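Local coordinates for protein mandalate racemase/muconate lactonizing enzyme (Unidentified, PDB 4E4U) that is a putative mandelate racemase/muconate lactonizing enzyme of the enolase superfamily whose substrate and reaction are not established, at residues Tyr78-Thr83 with Leu88-Val93; Arg60-Arg65 with Val70-Arg75; Gln333-Thr338 with Ile351-Gly356. One frame throughout, in Å; residues are numbered along the deposited sequence. Where two conformers were deposited one is given.

In the fold
The three contacts illustrate how chemistry follows place in a two-domain enzyme. Interactions 1 and 2 both draw on helix 70-79 in the N-terminal capping domain and touch each other, with His61 NE2 2.9 Å from Ser80 OG in a probable hydrogen bond; both also reach the second subunit. Interaction 1 is wholly buried and apolar, two methionine methyls against a helix end, whereas interaction 2 is buried but polar, an arginine holding a backbone carbonyl. Interaction 3, its centre about 32 Å from that of interaction 1, lies in the barrel domain. It is only partly buried and rests on one threonine methyl over a tryptophan face.

Interaction 1 (Tyr78-Thr83 with Leu88-Val93); sequences YSSGFT and LTMMGV
Two methionine methyls pack against the end of a helix here, in a buried apolar contact between Tyr78-Thr83, where helix 70-79 finishes, and Leu88-Val93, the first turns of helix 88-109. Met91 supplies one half. Its chain bends at both chi2 and chi3, which curls CE back until it lies 3.8 Å from Tyr78 CA and 4.1 Å from Tyr78 CB, while SD sits at the edge of the tyrosine ring, near its plane. With Tyr78 CG anti to the backbone N (chi1 -177°), the ring edge is left beside this thioether and Met91 CE on the side of CA and CB; the ring also meets those of Phe74 and Tyr265. The other half belongs to Met90, likewise bent, whose CE comes 3.6 Å from Ser80 CB and 3.7 Å from Ser80 OG. That hydroxyl has polar partners of its own, His61 NE2 and the carbonyl O of Thr44 in the second subunit, so the methyl merely flanks it. Beyond the helix end the chain folds back on itself: Thr83 OG1 donates to Ser80 O at 2.7 Å, approaching from above the carbonyl plane, and Thr83 N bonds to Ser79 O. Phe82 meanwhile meets Tyr171 and His209 of the second subunit. The two consecutive helices are part of the helical portion of the enolase-superfamily N-terminal capping domain, here at a subunit interface.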
ATOM      1  N   TYR A  78      22.148  21.302  14.242  1.00  9.53           N
ATOM      2  CA  TYR A  78      21.513  20.024  13.945  1.00 10.09           C
ATOM      3  C   TYR A  78      22.526  18.887  13.822  1.00  9.93           C
ATOM      4  O   TYR A  78      22.214  17.739  14.117  1.00 10.72           O
ATOM      5  CB  TYR A  78      20.702  20.176  12.648  1.00 10.54           C
ATOM      6  CG  TYR A  78      19.910  18.963  12.216  1.00  9.40           C
ATOM      7  CD1 TYR A  78      18.799  18.542  12.931  1.00 10.17           C
ATOM      8  CD2 TYR A  78      20.253  18.261  11.070  1.00 10.05           C
ATOM      9  CE1 TYR A  78      18.059  17.456  12.525  1.00 10.04           C
ATOM     10  CE2 TYR A  78      19.523  17.162  10.657  1.00 10.78           C
ATOM     11  CZ  TYR A  78      18.425  16.760  11.392  1.00 10.05           C
ATOM     12  OH  TYR A  78      17.672  15.672  11.006  1.00 10.89           O
ATOM     13  N   SER A  79      23.739  19.220  13.390  1.00  9.72           N
ATOM     14  CA  SER A  79      24.770  18.222  13.107  1.00 10.02           C
ATOM     15  C   SER A  79      25.744  18.010  14.264  1.00  9.89           C
ATOM     16  O   SER A  79      26.554  17.077  14.238  1.00 10.96           O
ATOM     17  CB  SER A  79      25.557  18.649  11.867  1.00 10.73           C
ATOM     18  OG  SER A  79      24.684  18.753  10.749  1.00 10.96           O
ATOM     19  N   SER A  80      25.656  18.883  15.269  1.00 10.09           N
ATOM     20  CA  SER A  80      26.625  18.977  16.359  1.00 10.51           C
ATOM     21  C   SER A  80      26.999  17.631  16.977  1.00 10.62           C
ATOM     22  O   SER A  80      26.132  16.880  17.423  1.00 12.03           O
ATOM     23  CB  SER A  80      26.073  19.909  17.444  1.00 11.28           C
ATOM     24  OG  SER A  80      27.041  20.187  18.442  1.00 11.77           O
ATOM     25  N   GLY A  81      28.294  17.335  17.029  1.00 11.26           N
ATOM     26  CA  GLY A  81      28.772  16.129  17.684  1.00 12.15           C
ATOM     27  C   GLY A  81      28.488  14.847  16.925  1.00 11.23           C
ATOM     28  O   GLY A  81      28.398  13.779  17.527  1.00 12.61           O
ATOM     29  N   PHE A  82      28.360  14.950  15.602  1.00 10.99           N
ATOM     30  CA  PHE A  82      28.017  13.811  14.750  1.00 10.88           C
ATOM     31  C   PHE A  82      26.643  13.273  15.154  1.00 10.62           C
ATOM     32  O   PHE A  82      26.477  12.122  15.549  1.00 11.71           O
ATOM     33  CB  PHE A  82      29.103  12.725  14.768  1.00 11.77           C
ATOM     34  CG  PHE A  82      28.876  11.630  13.756  1.00 12.05           C
ATOM     35  CD1 PHE A  82      28.658  11.941  12.415  1.00 12.72           C
ATOM     36  CD2 PHE A  82      28.877  10.290  14.135  1.00 12.58           C
ATOM     37  CE1 PHE A  82      28.446  10.937  11.471  1.00 12.93           C
ATOM     38  CE2 PHE A  82      28.658   9.283  13.200  1.00 12.35           C
ATOM     39  CZ  PHE A  82      28.450   9.604  11.870  1.00 12.53           C
ATOM     40  N   THR A  83      25.656  14.149  15.056  1.00  9.90           N
ATOM     41  CA  THR A  83      24.274  13.776  15.312  1.00 10.43           C
ATOM     42  C   THR A  83      23.504  13.846  13.991  1.00 10.45           C
ATOM     43  O   THR A  83      23.365  12.833  13.305  1.00 10.95           O
ATOM     44  CB  THR A  83      23.662  14.629  16.460  1.00 11.18           C
ATOM     45  OG1 THR A  83      23.846  16.025  16.188  1.00 11.74           O
ATOM     46  CG2 THR A  83      24.335  14.270  17.800  1.00 11.85           C
ATOM     47  N   LEU A  88      16.339  17.192  20.840  1.00 10.73           N
ATOM     48  CA  LEU A  88      15.254  18.081  21.245  1.00 10.67           C
ATOM     49  C   LEU A  88      15.741  19.339  21.984  1.00 10.48           C
ATOM     50  O   LEU A  88      15.276  20.447  21.712  1.00 11.11           O
ATOM     51  CB  LEU A  88      14.258  17.309  22.112  1.00 11.11           C
ATOM     52  CG  LEU A  88      12.989  18.050  22.526  1.00 11.21           C
ATOM     53  CD1 LEU A  88      12.099  18.348  21.323  1.00 12.19           C
ATOM     54  CD2 LEU A  88      12.239  17.232  23.553  1.00 12.26           C
ATOM     55  N   THR A  89      16.675  19.178  22.915  1.00 10.96           N
ATOM     56  CA  THR A  89      17.174  20.337  23.648  1.00 11.09           C
ATOM     57  C   THR A  89      17.979  21.248  22.732  1.00 10.71           C
ATOM     58  O   THR A  89      17.823  22.472  22.783  1.00 11.15           O
ATOM     59  CB  THR A  89      17.994  19.929  24.889  1.00 12.09           C
ATOM     60  OG1 THR A  89      17.144  19.231  25.807  1.00 13.06           O
ATOM     61  CG2 THR A  89      18.581  21.146  25.583  1.00 13.06           C
ATOM     62  N   MET A  90      18.810  20.662  21.870  1.00 10.64           N
ATOM     63  CA  MET A  90      19.603  21.465  20.938  1.00 10.21           C
ATOM     64  C   MET A  90      18.690  22.267  20.027  1.00 10.00           C
ATOM     65  O   MET A  90      18.957  23.429  19.739  1.00 11.03           O
ATOM     66  CB  MET A  90      20.520  20.581  20.096  1.00 10.38           C
ATOM     67  CG  MET A  90      21.232  21.328  18.967  1.00 10.95           C
ATOM     68  SD  MET A  90      22.292  22.683  19.533  1.00 11.25           S
ATOM     69  CE  MET A  90      23.883  21.859  19.517  1.00 11.49           C
ATOM     70  N   MET A  91      17.602  21.655  19.574  1.00  9.73           N
ATOM     71  CA  MET A  91      16.688  22.366  18.701  1.00  9.72           C
ATOM     72  C   MET A  91      16.013  23.535  19.414  1.00  9.79           C
ATOM     73  O   MET A  91      15.830  24.599  18.821  1.00 10.40           O
ATOM     74  CB  MET A  91      15.680  21.412  18.084  1.00 10.24           C
ATOM     75  CG  MET A  91      16.294  20.458  17.059  1.00 11.20           C
ATOM     76  SD  MET A  91      16.993  21.270  15.604  1.00 12.19           S
ATOM     77  CE  MET A  91      18.725  21.437  16.032  1.00 12.42           C
ATOM     78  N   GLY A  92      15.653  23.361  20.685  1.00  9.75           N
ATOM     79  CA  GLY A  92      15.147  24.482  21.465  1.00 10.70           C
ATOM     80  C   GLY A  92      16.165  25.607  21.563  1.00 10.59           C
ATOM     81  O   GLY A  92      15.845  26.779  21.354  1.00 11.28           O
ATOM     82  N   VAL A  93      17.409  25.256  21.869  1.00 10.54           N
ATOM     83  CA  VAL A  93      18.458  26.262  21.994  1.00 11.38           C
ATOM     84  C   VAL A  93      18.686  27.008  20.687  1.00 10.96           C
ATOM     85  O   VAL A  93      18.722  28.245  20.664  1.00 11.45           O
ATOM     86  CB  VAL A  93      19.780  25.648  22.487  1.00 11.65           C
ATOM     87  CG1 VAL A  93      20.893  26.693  22.492  1.00 12.11           C
ATOM     88  CG2 VAL A  93      19.595  25.057  23.873  1.00 12.85           C
TER

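Interaction 2 (Arg60-Arg65 with Val70-Arg75); sequences RHLLNR and VERLFR
The chain leaves helix 47-61 at Leu62, makes a type II beta turn from Leu62 to Arg65, and comes back to helix 70-79, with His61 and Leu73 closest at 6.5 Å between CA atoms. Arg72 reaches across to the carbonyl O of His61 and grips that single atom end-on with two nitrogens. The bond from NH2 to His61 O is 2.8 Å long and lies in the carbonyl plane. The one from NH1 to the same oxygen, at 3.0 Å, is more bent and comes from above that plane, with an N-H...O angle of 138°. The bends of Arg72 at chi2 and chi3 turn its guanidinium so that the oxygen falls in the plane of the group. In the conformer given, Arg65 lays its aliphatic chain over one face of this guanidinium, CG lying 3.5 Å from Arg72 CZ, and its charged end continues to Glu392 of the second subunit. At the edge, Leu62 CD1 approaches Arg72 NH2 at 3.7 Å. Leu73 CD1 also touches His61 O at 3.7 Å and Leu62 CB at 4.2 Å, while Leu62 packs on Leu97 of helix 88-109. Two donors on one carbonyl fix the rotation of the Arg72 guanidinium and satisfy an oxygen at a helix end; with Arg65 placed this way, the glutamate of the neighbouring subunit may offset part of the cost of two nearby positive charges.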
ATOM      1  N   ARG A  60      30.276  27.237  20.024  1.00 13.55           N
ATOM      2  CA  ARG A  60      30.657  26.344  18.935  1.00 14.19           C
ATOM      3  C   ARG A  60      30.057  26.738  17.601  1.00 14.12           C
ATOM      4  O   ARG A  60      30.705  26.582  16.568  1.00 14.83           O
ATOM      5  CB  ARG A  60      30.267  24.891  19.244  1.00 14.42           C
ATOM      6  CG  ARG A  60      30.994  24.306  20.423  1.00 15.50           C
ATOM      7  CD  ARG A  60      30.539  22.883  20.708  1.00 16.21           C
ATOM      8  NE  ARG A  60      30.985  22.524  22.044  1.00 17.38           N
ATOM      9  CZ  ARG A  60      32.222  22.148  22.339  1.00 17.83           C
ATOM     10  NH1 ARG A  60      33.134  22.029  21.378  1.00 17.07           N
ATOM     11  NH2 ARG A  60      32.542  21.874  23.595  1.00 19.14           N
ATOM     12  N   HIS A  61      28.823  27.237  17.612  1.00 13.08           N
ATOM     13  CA  HIS A  61      28.046  27.293  16.376  1.00 12.92           C
ATOM     14  C   HIS A  61      27.580  28.681  15.940  1.00 13.02           C
ATOM     15  O   HIS A  61      27.037  28.810  14.849  1.00 14.03           O
ATOM     16  CB  HIS A  61      26.838  26.340  16.457  1.00 13.03           C
ATOM     17  CG  HIS A  61      27.206  24.935  16.807  1.00 12.53           C
ATOM     18  ND1 HIS A  61      28.052  24.161  16.041  1.00 13.69           N
ATOM     19  CD2 HIS A  61      26.830  24.152  17.858  1.00 12.92           C
ATOM     20  CE1 HIS A  61      28.190  22.978  16.594  1.00 13.49           C
ATOM     21  NE2 HIS A  61      27.462  22.937  17.695  1.00 13.57           N
ATOM     22  N   LEU A  62      27.781  29.715  16.761  1.00 12.85           N
ATOM     23  CA  LEU A  62      27.277  31.047  16.398  1.00 12.88           C
ATOM     24  C   LEU A  62      28.261  32.192  16.637  1.00 13.32           C
ATOM     25  O   LEU A  62      28.280  33.156  15.875  1.00 14.03           O
ATOM     26  CB  LEU A  62      25.946  31.355  17.095  1.00 13.19           C
ATOM     27  CG  LEU A  62      25.244  32.656  16.677  1.00 13.12           C
ATOM     28  CD1 LEU A  62      25.050  32.727  15.155  1.00 13.61           C
ATOM     29  CD2 LEU A  62      23.915  32.802  17.396  1.00 14.55           C
ATOM     30  N   LEU A  63      29.059  32.102  17.697  1.00 14.16           N
ATOM     31  CA  LEU A  63      30.025  33.153  17.996  1.00 14.96           C
ATOM     32  C   LEU A  63      30.866  33.500  16.767  1.00 14.96           C
ATOM     33  O   LEU A  63      31.411  32.609  16.107  1.00 15.71           O
ATOM     34  CB  LEU A  63      30.928  32.744  19.160  1.00 15.56           C
ATOM     35  CG  LEU A  63      32.067  33.713  19.499  1.00 16.91           C
ATOM     36  CD1 LEU A  63      31.536  35.075  19.959  1.00 17.86           C
ATOM     37  CD2 LEU A  63      32.995  33.123  20.552  1.00 18.27           C
ATOM     38  N   ASN A  64      30.913  34.795  16.452  1.00 14.62           N
ATOM     39  CA  ASN A  64      31.665  35.351  15.327  1.00 16.35           C
ATOM     40  C   ASN A  64      31.115  35.050  13.937  1.00 16.10           C
ATOM     41  O   ASN A  64      31.804  35.261  12.936  1.00 18.14           O
ATOM     42  CB  ASN A  64      33.157  35.021  15.436  1.00 18.72           C
ATOM     43  CG  ASN A  64      33.814  35.743  16.584  1.00 22.14           C
ATOM     44  OD1 ASN A  64      33.502  36.902  16.855  1.00 24.15           O
ATOM     45  ND2 ASN A  64      34.704  35.060  17.283  1.00 23.87           N
ATOM     46  N   ARG A  65      29.867  34.598  13.876  1.00 13.79           N
ATOM     47  CA  ARG A  65      29.205  34.308  12.604  0.59 13.31           C
ATOM     48  C   ARG A  65      28.219  35.414  12.221  1.00 13.89           C
ATOM     49  O   ARG A  65      27.728  36.158  13.075  1.00 14.40           O
ATOM     50  CB  ARG A  65      28.470  32.962  12.667  0.59 13.25           C
ATOM     51  CG  ARG A  65      29.371  31.770  12.945  0.59 14.12           C
ATOM     52  CD  ARG A  65      30.335  31.492  11.802  0.59 15.15           C
ATOM     53  NE  ARG A  65      31.248  30.411  12.161  0.59 16.29           N
ATOM     54  CZ  ARG A  65      32.242  29.978  11.395  0.59 18.13           C
ATOM     55  NH1 ARG A  65      32.457  30.522  10.206  0.59 19.37           N
ATOM     56  NH2 ARG A  65      33.022  28.992  11.820  0.59 18.75           N
ATOM     57  N   VAL A  70      21.296  31.860   8.701  1.00 10.83           N
ATOM     58  CA  VAL A  70      20.435  31.036   9.536  1.00 11.45           C
ATOM     59  C   VAL A  70      20.355  29.580   9.064  1.00 11.40           C
ATOM     60  O   VAL A  70      20.158  28.683   9.884  1.00 11.70           O
ATOM     61  CB  VAL A  70      19.019  31.663   9.711  1.00 12.22           C
ATOM     62  CG1 VAL A  70      19.110  32.982  10.494  1.00 13.13           C
ATOM     63  CG2 VAL A  70      18.333  31.879   8.366  1.00 13.07           C
ATOM     64  N   GLU A  71      20.490  29.336   7.759  1.00 11.01           N
ATOM     65  CA  GLU A  71      20.636  27.961   7.270  1.00 11.07           C
ATOM     66  C   GLU A  71      21.886  27.336   7.872  1.00 11.08           C
ATOM     67  O   GLU A  71      21.857  26.209   8.369  1.00 11.67           O
ATOM     68  CB  GLU A  71      20.756  27.910   5.745  1.00 11.98           C
ATOM     69  CG  GLU A  71      19.467  28.182   4.987  1.00 12.82           C
ATOM     70  CD  GLU A  71      18.595  26.952   4.811  1.00 13.69           C
ATOM     71  OE1 GLU A  71      18.980  25.851   5.271  1.00 14.79           O
ATOM     72  OE2 GLU A  71      17.521  27.077   4.182  1.00 13.23           O
ATOM     73  N   ARG A  72      22.991  28.074   7.813  1.00 10.95           N
ATOM     74  CA  ARG A  72      24.256  27.615   8.369  1.00 10.89           C
ATOM     75  C   ARG A  72      24.095  27.297   9.850  1.00 10.60           C
ATOM     76  O   ARG A  72      24.497  26.222  10.315  1.00 11.33           O
ATOM     77  CB  ARG A  72      25.322  28.697   8.179  1.00 11.51           C
ATOM     78  CG  ARG A  72      26.691  28.364   8.757  1.00 12.61           C
ATOM     79  CD  ARG A  72      27.401  29.648   9.239  1.00 14.10           C
ATOM     80  NE  ARG A  72      26.712  30.188  10.412  1.00 14.25           N
ATOM     81  CZ  ARG A  72      26.876  29.726  11.648  1.00 13.55           C
ATOM     82  NH1 ARG A  72      27.736  28.739  11.888  1.00 14.10           N
ATOM     83  NH2 ARG A  72      26.190  30.260  12.649  1.00 13.19           N
ATOM     84  N   LEU A  73      23.528  28.237  10.596  1.00 10.37           N
ATOM     85  CA  LEU A  73      23.322  28.034  12.025  1.00 10.32           C
ATOM     86  C   LEU A  73      22.525  26.767  12.313  1.00 10.50           C
ATOM     87  O   LEU A  73      22.925  25.943  13.146  1.00 11.20           O
ATOM     88  CB  LEU A  73      22.628  29.247  12.639  1.00 11.13           C
ATOM     89  CG  LEU A  73      22.197  29.124  14.100  1.00 11.21           C
ATOM     90  CD1 LEU A  73      23.383  28.784  15.010  1.00 12.04           C
ATOM     91  CD2 LEU A  73      21.501  30.406  14.542  1.00 12.07           C
ATOM     92  N   PHE A  74      21.395  26.604  11.632  1.00 10.15           N
ATOM     93  CA  PHE A  74      20.583  25.419  11.842  1.00 10.18           C
ATOM     94  C   PHE A  74      21.377  24.143  11.534  1.00 10.19           C
ATOM     95  O   PHE A  74      21.390  23.205  12.337  1.00 10.73           O
ATOM     96  CB  PHE A  74      19.288  25.449  11.026  1.00 10.78           C
ATOM     97  CG  PHE A  74      18.462  24.209  11.204  1.00 10.65           C
ATOM     98  CD1 PHE A  74      17.553  24.111  12.247  1.00 12.29           C
ATOM     99  CD2 PHE A  74      18.653  23.109  10.376  1.00 11.23           C
ATOM    100  CE1 PHE A  74      16.815  22.952  12.440  1.00 12.57           C
ATOM    101  CE2 PHE A  74      17.928  21.950  10.565  1.00 12.20           C
ATOM    102  CZ  PHE A  74      17.014  21.864  11.596  1.00 12.15           C
ATOM    103  N   ARG A  75      22.034  24.104  10.374  1.00 10.02           N
ATOM    104  CA  ARG A  75      22.760  22.896   9.984  1.00  9.89           C
ATOM    105  C   ARG A  75      23.880  22.571  10.966  1.00 10.66           C
ATOM    106  O   ARG A  75      24.099  21.401  11.285  1.00 10.85           O
ATOM    107  CB  ARG A  75      23.325  22.998   8.561  1.00 11.51           C
ATOM    108  CG  ARG A  75      22.279  23.052   7.440  1.00 11.23           C
ATOM    109  CD  ARG A  75      21.286  21.896   7.466  1.00 11.41           C
ATOM    110  NE  ARG A  75      21.928  20.588   7.474  1.00 11.43           N
ATOM    111  CZ  ARG A  75      21.264  19.437   7.440  1.00 11.52           C
ATOM    112  NH1 ARG A  75      19.938  19.440   7.355  1.00 12.64           N
ATOM    113  NH2 ARG A  75      21.924  18.283   7.478  1.00 11.77           N
TER

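Interaction 3 (Gln333-Thr338 with Ile351-Gly356)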
ATOM      1  N   GLN A 333      -3.762  31.460  16.629  1.00 11.27           N
ATOM      2  CA  GLN A 333      -2.562  31.582  17.453  1.00 11.96           C
ATOM      3  C   GLN A 333      -2.914  31.449  18.920  1.00 12.83           C
ATOM      4  O   GLN A 333      -3.778  32.161  19.424  1.00 14.47           O
ATOM      5  CB  GLN A 333      -1.873  32.928  17.206  1.00 12.81           C
ATOM      6  CG  GLN A 333      -0.756  33.258  18.197  1.00 13.63           C
ATOM      7  CD  GLN A 333       0.450  32.344  18.076  1.00 15.22           C
ATOM      8  OE1 GLN A 333       1.019  32.187  16.994  1.00 16.26           O
ATOM      9  NE2 GLN A 333       0.852  31.740  19.190  1.00 16.56           N
ATOM     10  N   GLU A 334      -2.236  30.541  19.607  1.00 13.06           N
ATOM     11  CA  GLU A 334      -2.446  30.391  21.033  1.00 13.48           C
ATOM     12  C   GLU A 334      -2.013  31.652  21.754  1.00 14.61           C
ATOM     13  O   GLU A 334      -0.910  32.172  21.529  1.00 14.94           O
ATOM     14  CB  GLU A 334      -1.671  29.194  21.586  1.00 15.24           C
ATOM     15  CG  GLU A 334      -1.966  28.926  23.063  1.00 17.03           C
ATOM     16  CD  GLU A 334      -1.601  27.518  23.500  1.00 19.93           C
ATOM     17  OE1 GLU A 334      -0.761  26.885  22.827  1.00 20.70           O
ATOM     18  OE2 GLU A 334      -2.168  27.044  24.511  1.00 22.71           O
ATOM     19  N   SER A 335      -2.890  32.148  22.616  0.62 15.17           N
ATOM     20  CA  SER A 335      -2.583  33.288  23.460  0.62 15.26           C
ATOM     21  C   SER A 335      -2.715  32.899  24.912  0.62 15.16           C
ATOM     22  O   SER A 335      -3.531  32.049  25.264  0.62 16.33           O
ATOM     23  CB  SER A 335      -3.511  34.451  23.137  0.62 16.49           C
ATOM     24  OG  SER A 335      -3.321  34.842  21.799  0.62 17.71           O
ATOM     25  N   ILE A 336      -1.896  33.510  25.758  1.00 15.13           N
ATOM     26  CA  ILE A 336      -2.002  33.276  27.188  1.00 16.41           C
ATOM     27  C   ILE A 336      -2.880  34.389  27.734  1.00 15.73           C
ATOM     28  O   ILE A 336      -2.428  35.512  27.954  1.00 15.94           O
ATOM     29  CB  ILE A 336      -0.626  33.190  27.860  1.00 19.49           C
ATOM     30  CG1 ILE A 336       0.145  32.003  27.264  1.00 21.30           C
ATOM     31  CG2 ILE A 336      -0.783  33.022  29.359  1.00 21.38           C
ATOM     32  CD1 ILE A 336       1.567  31.839  27.757  1.00 22.51           C
ATOM     33  N   MET A 337      -4.162  34.064  27.898  1.00 15.80           N
ATOM     34  CA  MET A 337      -5.193  35.061  28.177  1.00 17.63           C
ATOM     35  C   MET A 337      -5.088  36.184  27.148  1.00 17.37           C
ATOM     36  O   MET A 337      -5.065  35.892  25.953  1.00 16.12           O
ATOM     37  CB  MET A 337      -5.140  35.522  29.635  1.00 21.96           C
ATOM     38  CG  MET A 337      -5.429  34.351  30.567  1.00 26.78           C
ATOM     39  SD  MET A 337      -5.597  34.741  32.297  1.00 32.19           S
ATOM     40  CE  MET A 337      -3.934  35.219  32.641  1.00 30.36           C
ATOM     41  N   THR A 338      -5.002  37.441  27.578  1.00 18.07           N
ATOM     42  CA  THR A 338      -4.898  38.538  26.613  1.00 18.70           C
ATOM     43  C   THR A 338      -3.537  39.241  26.645  1.00 19.02           C
ATOM     44  O   THR A 338      -3.432  40.420  26.306  1.00 20.33           O
ATOM     45  CB  THR A 338      -6.030  39.569  26.787  1.00 19.89           C
ATOM     46  OG1 THR A 338      -5.954  40.156  28.089  1.00 21.95           O
ATOM     47  CG2 THR A 338      -7.384  38.894  26.625  1.00 19.40           C
ATOM     48  N   ILE A 351       2.569  42.882  23.764  1.00 19.01           N
ATOM     49  CA  ILE A 351       1.827  42.358  22.626  1.00 19.00           C
ATOM     50  C   ILE A 351       0.411  42.911  22.677  1.00 18.49           C
ATOM     51  O   ILE A 351      -0.212  42.952  23.742  1.00 20.03           O
ATOM     52  CB  ILE A 351       1.797  40.832  22.676  1.00 20.22           C
ATOM     53  CG1 ILE A 351       3.224  40.297  22.551  1.00 21.73           C
ATOM     54  CG2 ILE A 351       0.903  40.268  21.577  1.00 20.25           C
ATOM     55  CD1 ILE A 351       3.358  38.842  22.877  1.00 22.97           C
ATOM     56  N   ARG A 352      -0.085  43.348  21.525  1.00 17.59           N
ATOM     57  CA  ARG A 352      -1.397  43.971  21.430  1.00 18.21           C
ATOM     58  C   ARG A 352      -2.493  42.963  21.079  1.00 16.77           C
ATOM     59  O   ARG A 352      -2.378  42.206  20.108  1.00 17.03           O
ATOM     60  CB  ARG A 352      -1.360  45.082  20.384  1.00 21.25           C
ATOM     61  CG  ARG A 352      -2.630  45.896  20.293  1.00 25.15           C
ATOM     62  CD  ARG A 352      -2.483  46.996  19.260  1.00 29.55           C
ATOM     63  NE  ARG A 352      -3.711  47.767  19.121  1.00 33.00           N
ATOM     64  CZ  ARG A 352      -3.838  49.041  19.477  1.00 35.79           C
ATOM     65  NH1 ARG A 352      -2.809  49.701  19.990  1.00 37.21           N
ATOM     66  NH2 ARG A 352      -5.000  49.653  19.317  1.00 36.79           N
ATOM     67  N   TRP A 353      -3.558  42.970  21.875  1.00 16.52           N
ATOM     68  CA  TRP A 353      -4.675  42.047  21.719  1.00 15.85           C
ATOM     69  C   TRP A 353      -5.961  42.858  21.765  1.00 15.26           C
ATOM     70  O   TRP A 353      -6.153  43.674  22.669  1.00 15.86           O
ATOM     71  CB  TRP A 353      -4.665  41.023  22.859  1.00 15.89           C
ATOM     72  CG  TRP A 353      -5.650  39.891  22.712  1.00 15.50           C
ATOM     73  CD1 TRP A 353      -5.395  38.644  22.217  1.00 15.22           C
ATOM     74  CD2 TRP A 353      -7.041  39.896  23.072  1.00 16.06           C
ATOM     75  NE1 TRP A 353      -6.536  37.882  22.246  1.00 15.99           N
ATOM     76  CE2 TRP A 353      -7.557  38.626  22.766  1.00 16.71           C
ATOM     77  CE3 TRP A 353      -7.893  40.860  23.624  1.00 17.01           C
ATOM     78  CZ2 TRP A 353      -8.892  38.290  22.990  1.00 17.51           C
ATOM     79  CZ3 TRP A 353      -9.219  40.521  23.846  1.00 17.03           C
ATOM     80  CH2 TRP A 353      -9.703  39.247  23.535  1.00 17.15           C
ATOM     81  N   GLU A 354      -6.835  42.647  20.785  1.00 16.22           N
ATOM     82  CA  GLU A 354      -8.110  43.358  20.723  1.00 17.58           C
ATOM     83  C   GLU A 354      -9.212  42.482  20.167  1.00 16.51           C
ATOM     84  O   GLU A 354      -9.068  41.929  19.074  1.00 16.69           O
ATOM     85  CB  GLU A 354      -8.003  44.577  19.807  1.00 21.31           C
ATOM     86  CG  GLU A 354      -7.072  45.653  20.259  1.00 25.47           C
ATOM     87  CD  GLU A 354      -7.127  46.871  19.360  1.00 28.99           C
ATOM     88  OE1 GLU A 354      -6.440  47.855  19.676  1.00 30.49           O
ATOM     89  OE2 GLU A 354      -7.846  46.838  18.338  1.00 30.80           O
ATOM     90  N   ASP A 355     -10.308  42.370  20.913  1.00 16.45           N
ATOM     91  CA  ASP A 355     -11.533  41.737  20.428  1.00 17.44           C
ATOM     92  C   ASP A 355     -11.294  40.365  19.793  1.00 16.53           C
ATOM     93  O   ASP A 355     -11.861  40.053  18.743  1.00 18.31           O
ATOM     94  CB  ASP A 355     -12.243  42.663  19.433  1.00 20.45           C
ATOM     95  CG  ASP A 355     -13.712  42.317  19.253  1.00 23.74           C
ATOM     96  OD1 ASP A 355     -14.265  41.619  20.124  1.00 23.38           O
ATOM     97  OD2 ASP A 355     -14.315  42.771  18.257  1.00 27.62           O
ATOM     98  N   GLY A 356     -10.445  39.550  20.415  1.00 15.44           N
ATOM     99  CA  GLY A 356     -10.215  38.201  19.928  1.00 15.73           C
ATOM    100  C   GLY A 356      -9.006  38.027  19.034  1.00 14.47           C
ATOM    101  O   GLY A 356      -8.676  36.898  18.674  1.00 15.87           O
TER
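Thr338 sets its CG2 methyl over the six-membered ring of Trp353, a CH-pi contact in which the carbon stands 3.5 Å from the ring centroid and only 8° off the normal. The nearest ring atom to CG2 is Trp353 CE3, at 3.6 Å, and Thr338 CB follows at 3.9 Å from Trp353 CD2. With chi1 of Thr338 at 62°, the methyl rather than the hydroxyl is directed onto the indole. The opposite face receives the backbone N of Gly356, toward the rim, so the indole lies between the Thr338 methyl and a backbone atom of its own segment. Trp353 belongs to strand 352-354, which pairs antiparallel with strand 357-359; that strand in turn runs antiparallel to strand 125-130, the parallel neighbour of strand 333-335. The contact thus joins a small hairpin to the barrel strand 333-335 and the loop after it, in the TIM-barrel-like domain of the enolase superfamily. In the conformer given, Ser335 OG stands at the indole edge, near its plane, 4.4 Å from Trp353 CD1. The indole NE1 is hydrogen-bonded to Ser127 OG on strand 125-130, and Phe160 meets the ring at about 45°. Met337 O, buried by the contact, has no polar partner in the model.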